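PDB 3BJX: halocarboxylic acid dehalogenase DehI, which probably catalyses the hydrolytic removal of halide from 2-haloacids. Local coordinates for residues T183-Q186 against G187-R191; P212-L215 against Q216-D220; A254-Q257 against R258-M262. All coordinates share one frame; numbering follows the deposited sequence.

Contact 1: T183-Q186 against G187-R191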
loop_
_atom_site.group_PDB
_atom_site.type_symbol
_atom_site.label_atom_id
_atom_site.label_comp_id
_atom_site.label_asym_id
_atom_site.label_seq_id
_atom_site.Cartn_x
_atom_site.Cartn_y
_atom_site.Cartn_z
ATOM N N THR A 183 12.414 7.222 25.316
ATOM C CA THR A 183 11.468 8.217 24.801
ATOM C C THR A 183 12.013 9.035 23.625
ATOM O O THR A 183 11.321 9.163 22.605
ATOM C CB THR A 183 10.987 9.138 25.952
ATOM O OG1 THR A 183 9.988 8.437 26.699
ATOM C CG2 THR A 183 10.390 10.462 25.431
ATOM N N GLU A 184 13.230 9.569 23.748
ATOM C CA GLU A 184 13.840 10.382 22.681
ATOM C C GLU A 184 13.880 9.607 21.387
ATOM O O GLU A 184 13.387 10.097 20.384
ATOM C CB GLU A 184 15.263 10.855 23.031
ATOM C CG GLU A 184 15.841 11.940 22.053
ATOM C CD GLU A 184 17.380 12.051 22.057
ATOM O OE1 GLU A 184 18.068 11.053 22.374
ATOM O OE2 GLU A 184 17.910 13.140 21.713
ATOM N N VAL A 185 14.447 8.393 21.437
ATOM C CA VAL A 185 14.622 7.497 20.276
ATOM C C VAL A 185 13.283 6.965 19.702
ATOM O O VAL A 185 13.130 6.859 18.476
ATOM C CB VAL A 185 15.656 6.332 20.597
ATOM C CG1 VAL A 185 15.847 5.376 19.426
ATOM C CG2 VAL A 185 17.011 6.911 21.020
ATOM N N GLN A 186 12.311 6.669 20.579
ATOM C CA GLN A 186 10.995 6.231 20.128
ATOM C C GLN A 186 10.376 7.370 19.341
ATOM O O GLN A 186 9.808 7.168 18.268
ATOM C CB GLN A 186 10.077 5.894 21.307
ATOM C CG GLN A 186 10.365 4.605 22.049
ATOM C CD GLN A 186 9.534 4.491 23.318
ATOM O OE1 GLN A 186 8.321 4.685 23.301
ATOM N NE2 GLN A 186 10.194 4.191 24.435
ATOM N N GLY A 187 10.488 8.570 19.910
ATOM C CA GLY A 187 10.102 9.801 19.244
ATOM C C GLY A 187 10.760 9.980 17.896
ATOM O O GLY A 187 10.080 10.339 16.940
ATOM N N LEU A 188 12.068 9.725 17.809
ATOM C CA LEU A 188 12.831 9.927 16.564
ATOM C C LEU A 188 12.376 8.977 15.467
ATOM O O LEU A 188 12.246 9.372 14.308
ATOM C CB LEU A 188 14.359 9.793 16.788
ATOM C CG LEU A 188 15.146 10.863 17.604
ATOM C CD1 LEU A 188 16.543 10.420 17.945
ATOM C CD2 LEU A 188 15.210 12.212 16.890
ATOM N N LEU A 189 12.151 7.717 15.841
ATOM C CA LEU A 189 11.768 6.671 14.898
ATOM C C LEU A 189 10.356 6.872 14.402
ATOM O O LEU A 189 10.073 6.643 13.226
ATOM C CB LEU A 189 11.889 5.279 15.531
ATOM C CG LEU A 189 13.274 4.727 15.905
ATOM C CD1 LEU A 189 13.072 3.518 16.790
ATOM C CD2 LEU A 189 14.126 4.400 14.674
ATOM N N LYS A 190 9.480 7.304 15.305
ATOM C CA LYS A 190 8.098 7.560 14.967
ATOM C C LYS A 190 7.970 8.786 14.058
ATOM O O LYS A 190 7.159 8.772 13.114
ATOM C CB LYS A 190 7.221 7.663 16.241
ATOM C CG LYS A 190 5.796 8.182 16.013
ATOM C CD LYS A 190 4.927 7.240 15.145
ATOM C CE LYS A 190 3.459 7.601 15.206
ATOM N NZ LYS A 190 2.645 6.971 14.092
ATOM N N ARG A 191 8.780 9.820 14.320
ATOM C CA ARG A 191 8.806 11.054 13.479
ATOM C C ARG A 191 9.252 10.810 12.024
ATOM O O ARG A 191 8.684 11.376 11.078
ATOM C CB ARG A 191 9.613 12.186 14.146
ATOM C CG ARG A 191 10.207 13.250 13.190
ATOM C CD ARG A 191 9.399 14.561 13.030
ATOM N NE ARG A 191 10.203 15.561 12.290
ATOM C CZ ARG A 191 9.733 16.472 11.420
ATOM N NH1 ARG A 191 8.430 16.567 11.154
ATOM N NH2 ARG A 191 10.583 17.295 10.803
#

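Contact 2: P212-L215 against Q216-D220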
loop_
_atom_site.group_PDB
_atom_site.type_symbol
_atom_site.label_atom_id
_atom_site.label_comp_id
_atom_site.label_asym_id
_atom_site.label_seq_id
_atom_site.Cartn_x
_atom_site.Cartn_y
_atom_site.Cartn_z
ATOM N N PRO A 212 21.659 8.715 17.706
ATOM C CA PRO A 212 20.400 9.462 17.720
ATOM C C PRO A 212 20.460 10.842 17.090
ATOM O O PRO A 212 19.496 11.237 16.479
ATOM C CB PRO A 212 20.062 9.558 19.218
ATOM C CG PRO A 212 20.629 8.321 19.779
ATOM C CD PRO A 212 21.941 8.138 19.041
ATOM N N LYS A 213 21.569 11.553 17.219
ATOM C CA LYS A 213 21.686 12.909 16.671
ATOM C C LYS A 213 21.892 12.897 15.153
ATOM O O LYS A 213 21.481 13.840 14.472
ATOM C CB LYS A 213 22.819 13.685 17.380
ATOM C CG LYS A 213 22.899 15.187 17.009
ATOM C CD LYS A 213 24.246 15.793 17.410
ATOM C CE LYS A 213 24.143 17.328 17.602
ATOM N NZ LYS A 213 25.295 17.931 18.385
ATOM N N VAL A 214 22.529 11.849 14.629
ATOM C CA VAL A 214 22.650 11.632 13.186
ATOM C C VAL A 214 21.246 11.434 12.582
ATOM O O VAL A 214 20.896 12.041 11.547
ATOM C CB VAL A 214 23.550 10.385 12.857
ATOM C CG1 VAL A 214 23.375 9.936 11.409
ATOM C CG2 VAL A 214 25.016 10.673 13.142
ATOM N N LEU A 215 20.450 10.599 13.248
ATOM C CA LEU A 215 19.100 10.294 12.819
ATOM C C LEU A 215 18.238 11.560 12.851
ATOM O O LEU A 215 17.458 11.813 11.916
ATOM C CB LEU A 215 18.475 9.193 13.676
ATOM C CG LEU A 215 17.011 8.816 13.356
ATOM C CD1 LEU A 215 16.792 8.451 11.884
ATOM C CD2 LEU A 215 16.566 7.694 14.243
ATOM N N GLN A 216 18.400 12.361 13.901
ATOM C CA GLN A 216 17.689 13.625 13.989
ATOM C C GLN A 216 18.000 14.575 12.823
ATOM O O GLN A 216 17.088 15.063 12.162
ATOM C CB GLN A 216 17.980 14.291 15.325
ATOM C CG GLN A 216 17.314 15.639 15.470
ATOM C CD GLN A 216 17.014 15.980 16.905
ATOM O OE1 GLN A 216 17.892 15.904 17.776
ATOM N NE2 GLN A 216 15.768 16.361 17.170
ATOM N N ILE A 217 19.288 14.829 12.589
ATOM C CA ILE A 217 19.775 15.704 11.519
ATOM C C ILE A 217 19.324 15.234 10.140
ATOM O O ILE A 217 18.816 16.033 9.343
ATOM C CB ILE A 217 21.330 15.817 11.561
ATOM C CG1 ILE A 217 21.777 16.598 12.800
ATOM C CG2 ILE A 217 21.894 16.453 10.295
ATOM C CD1 ILE A 217 23.275 16.668 12.964
ATOM N N VAL A 218 19.487 13.938 9.857
ATOM C CA VAL A 218 19.081 13.419 8.539
ATOM C C VAL A 218 17.559 13.420 8.360
ATOM O O VAL A 218 17.070 13.611 7.241
ATOM C CB VAL A 218 19.740 12.041 8.179
ATOM C CG1 VAL A 218 21.277 12.110 8.362
ATOM C CG2 VAL A 218 19.119 10.880 8.976
ATOM N N THR A 219 16.818 13.256 9.459
ATOM C CA THR A 219 15.350 13.325 9.419
ATOM C C THR A 219 14.877 14.757 9.178
ATOM O O THR A 219 14.170 15.016 8.193
ATOM C CB THR A 219 14.672 12.724 10.710
ATOM O OG1 THR A 219 14.942 11.317 10.804
ATOM C CG2 THR A 219 13.154 12.954 10.724
ATOM N N ASP A 220 15.274 15.678 10.063
ATOM C CA ASP A 220 14.688 17.043 10.096
ATOM C C ASP A 220 15.300 18.010 9.088
ATOM O O ASP A 220 14.669 18.994 8.689
ATOM C CB ASP A 220 14.771 17.672 11.507
ATOM C CG ASP A 220 13.916 16.941 12.543
ATOM O OD1 ASP A 220 13.019 16.151 12.171
ATOM O OD2 ASP A 220 14.139 17.169 13.746
#

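Contact 3: A254-Q257 against R258-M262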
loop_
_atom_site.group_PDB
_atom_site.type_symbol
_atom_site.label_atom_id
_atom_site.label_comp_id
_atom_site.label_asym_id
_atom_site.label_seq_id
_atom_site.Cartn_x
_atom_site.Cartn_y
_atom_site.Cartn_z
ATOM N N ALA A 254 10.060 -17.183 -9.220
ATOM C CA ALA A 254 10.200 -16.552 -7.934
ATOM C C ALA A 254 8.798 -16.417 -7.377
ATOM O O ALA A 254 7.806 -16.599 -8.105
ATOM C CB ALA A 254 10.858 -15.201 -8.081
ATOM N N GLY A 255 8.706 -16.134 -6.084
ATOM C CA GLY A 255 7.408 -15.944 -5.440
ATOM C C GLY A 255 6.609 -17.221 -5.319
ATOM O O GLY A 255 7.121 -18.307 -5.591
ATOM N N VAL A 256 5.360 -17.082 -4.880
ATOM C CA VAL A 256 4.402 -18.199 -4.784
ATOM C C VAL A 256 2.980 -17.659 -4.995
ATOM O O VAL A 256 2.574 -16.663 -4.379
ATOM C CB VAL A 256 4.605 -19.103 -3.475
ATOM C CG1 VAL A 256 4.781 -18.291 -2.212
ATOM C CG2 VAL A 256 3.500 -20.139 -3.303
ATOM N N GLN A 257 2.256 -18.285 -5.922
ATOM C CA GLN A 257 0.934 -17.809 -6.351
ATOM C C GLN A 257 -0.063 -18.029 -5.222
ATOM O O GLN A 257 0.093 -18.979 -4.443
ATOM C CB GLN A 257 0.481 -18.526 -7.622
ATOM C CG GLN A 257 1.489 -18.495 -8.784
ATOM C CD GLN A 257 1.268 -17.334 -9.761
ATOM O OE1 GLN A 257 0.181 -17.195 -10.336
ATOM N NE2 GLN A 257 2.312 -16.516 -9.976
ATOM N N ARG A 258 -1.066 -17.157 -5.123
ATOM C CA ARG A 258 -2.050 -17.207 -4.040
ATOM C C ARG A 258 -2.909 -18.474 -4.044
ATOM O O ARG A 258 -3.371 -18.917 -2.985
ATOM C CB ARG A 258 -2.939 -15.964 -4.057
ATOM C CG ARG A 258 -4.239 -16.089 -3.285
ATOM C CD ARG A 258 -4.980 -14.753 -3.194
ATOM N NE ARG A 258 -5.310 -14.159 -4.495
ATOM C CZ ARG A 258 -6.303 -14.564 -5.282
ATOM N NH1 ARG A 258 -7.081 -15.595 -4.930
ATOM N NH2 ARG A 258 -6.515 -13.945 -6.437
ATOM N N SER A 259 -3.132 -19.040 -5.229
ATOM C CA SER A 259 -3.837 -20.306 -5.350
ATOM C C SER A 259 -3.113 -21.438 -4.598
ATOM O O SER A 259 -3.754 -22.325 -4.018
ATOM C CB SER A 259 -4.052 -20.675 -6.828
ATOM O OG SER A 259 -2.847 -20.609 -7.577
ATOM N N GLU A 260 -1.785 -21.397 -4.584
ATOM C CA GLU A 260 -1.011 -22.460 -3.955
ATOM C C GLU A 260 -0.924 -22.357 -2.430
ATOM O O GLU A 260 -0.340 -23.223 -1.782
ATOM C CB GLU A 260 0.383 -22.509 -4.552
ATOM C CG GLU A 260 1.096 -23.814 -4.308
ATOM C CD GLU A 260 2.510 -23.804 -4.837
ATOM O OE1 GLU A 260 2.746 -23.176 -5.899
ATOM O OE2 GLU A 260 3.381 -24.438 -4.186
ATOM N N LEU A 261 -1.505 -21.310 -1.853
ATOM C CA LEU A 261 -1.397 -21.090 -0.414
ATOM C C LEU A 261 -2.729 -21.290 0.272
ATOM O O LEU A 261 -2.847 -21.043 1.466
ATOM C CB LEU A 261 -0.858 -19.695 -0.110
ATOM C CG LEU A 261 0.498 -19.314 -0.694
ATOM C CD1 LEU A 261 0.544 -17.831 -0.830
ATOM C CD2 LEU A 261 1.629 -19.802 0.163
HETATM N N MSE A 262 -3.725 -21.740 -0.496
HETATM C CA MSE A 262 -5.064 -22.052 0.008
HETATM C C MSE A 262 -5.044 -23.110 1.120
HETATM O O MSE A 262 -5.719 -22.952 2.135
HETATM C CB MSE A 262 -5.980 -22.479 -1.142
HETATM C CG MSE A 262 -7.103 -21.487 -1.507
HETATM SE SE MSE A 262 -6.558 -19.706 -2.169
HETATM C CE MSE A 262 -8.218 -19.119 -3.026
HETATM O O HOH W 1 3.500 -21.237 -7.172
#

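Contact 1: T183-Q186 against G187-R191
The opening turns of helix 183-195 join T183-Q186 to G187-R191. This is a local contact, made by groups three or four residues apart. Four successive alpha-helical hydrogen bonds carry it. G187 N donates to T183 O at 2.9 Å, and this bond is nearly straight, with an N-H...O angle of 165°. L188 N binds E184 O and L189 N binds V185 O. K190 N then binds Q186 O at 3.0 Å.

The leucine side chains lie back over the carbonyls of the preceding turn. L188 has its CG opposite the carbonyl carbon and beside the backbone N (chi1 -69°). This places L188 CG 3.4 Å from E184 O. L189 takes the same shape one residue on, and L189 CG sits 3.3 Å from V185 O. Both acceptor oxygens are therefore flanked by hydrocarbon as well as being bonded by an amide.

Alongside the helix, V185 CG1 faces L189 CD1 at 4.3 Å, and both residues are buried. On the more exposed side, E184 CG comes to 4.4 Å from L188 CD1. K190 meets the preceding turn only at its base, with K190 CB 3.3 Å from Q186 O. Its chain then bends at chi2 and leads away. Q186 also sends its polar end elsewhere, and NE2 reaches back to A181 O, just before the helix.

K190 NZ forms a salt bridge with D194 and a hydrogen bond to the backbone oxygen of M145 of the second subunit, so this flank of the helix meets the dimer partner. L189 packs on A20 and A178 in loops of its own chain, while E184 and L188 rest on P212, at the start of helix 212-223.

Contact 2: P212-L215 against Q216-D220
P212-L215 and Q216-D220 form the first turns of helix 212-223. Q216 N donates to P212 O at 3.0 Å, while its CB sits near the oxygens of P212 and K213. I217 N bonds to K213 O with an N-H...O angle of 170°. I217 CG1, beside its own backbone N, presses on K213 O at 3.2 Å. V218 N binds V214 O. The two valines also touch, V214 CG1 to V218 CG1 at 4.3 Å. V218 CG2 lies against the carbonyl oxygens of V214 and L215, and L215 CD1 is more distant.

T219 grips L215 O twice. T219 OG1 donates to L215 O at 2.8 Å and T219 N at 2.9 Å, from opposite faces of the carbonyl plane. T219 OG1 stands anti to its own carbonyl carbon and beside its own N (chi1 -65°), which swings it back to L215 O. L215 CD1 lies 3.6 Å from T219 OG1, the two side chains at a slant. A valine here would probably leave L215 O with the amide bond but without its second donor. D220 N binds Q216 O, an i to i+4 bond. The helix also has a wider pi-type turn at 218-220.

I217 packs against L101, R104 and L105 of helix 101-107. V214 lies on F110 in the loop beyond it. T219 reaches V192 of helix 183-195.

Contact 3: A254-Q257 against R258-M262
Q257 O accepts E260 N at 3.1 Å, an i to i+3 bond at the short 3-10 segment 259-261 that is bent (N-H...O angle 139°), with the amide above the carbonyl plane, 55° out of it.

The side chains meet on one flank of this turn. V256 points its CB toward the 3-10 segment. V256 CG2 lies anti to the backbone N and meets L261 CD2 at 4.0 Å, the two side chains crossing at a slant. L261 also covers the bonded carbonyl, with L261 CG 3.8 Å from Q257 O. Its own backbone N binds R258 O, which continues the tight winding.

E260 lies over both V256 and Q257: E260 CB is 3.5 Å from Q257 O, and E260 OE1 stands 4.1 Å from V256 CG2. The carboxylate has a firmer partner in R70, with which OE1 forms a salt bridge. S259 OG sits 3.9 Å from Q257 CB.

The turn belongs to the link between helix 230-248 and helix 267-299. V256 packs on Y63 and A67 of helix 63-71, and L261 touches L66 of that helix, M143 of helix 112-143 and L270 of helix 267-299. R258 packs on Y21 and S259 on T17, both of the second subunit.

Overall arrangement
Contacts 1 and 2 are neighbours, with centres 11 Å apart. They lie on two helices packed side by side. A salt bridge, R191 NE to D220 OD1 at 2.9 Å, ties the helices together, and R191 CG lies 3.9 Å from T219 CG2. Contact 3 lies on the opposite side of the chain's centre. Its centre is about 37 Å from that of contact 1 and about 40 Å from that of contact 2. Contacts 1 and 3 both reach the second subunit; contact 2 does not. A bound sulfate, probably from the crystallisation liquor, sits about 5 Å from the side chain of E260 in contact 3.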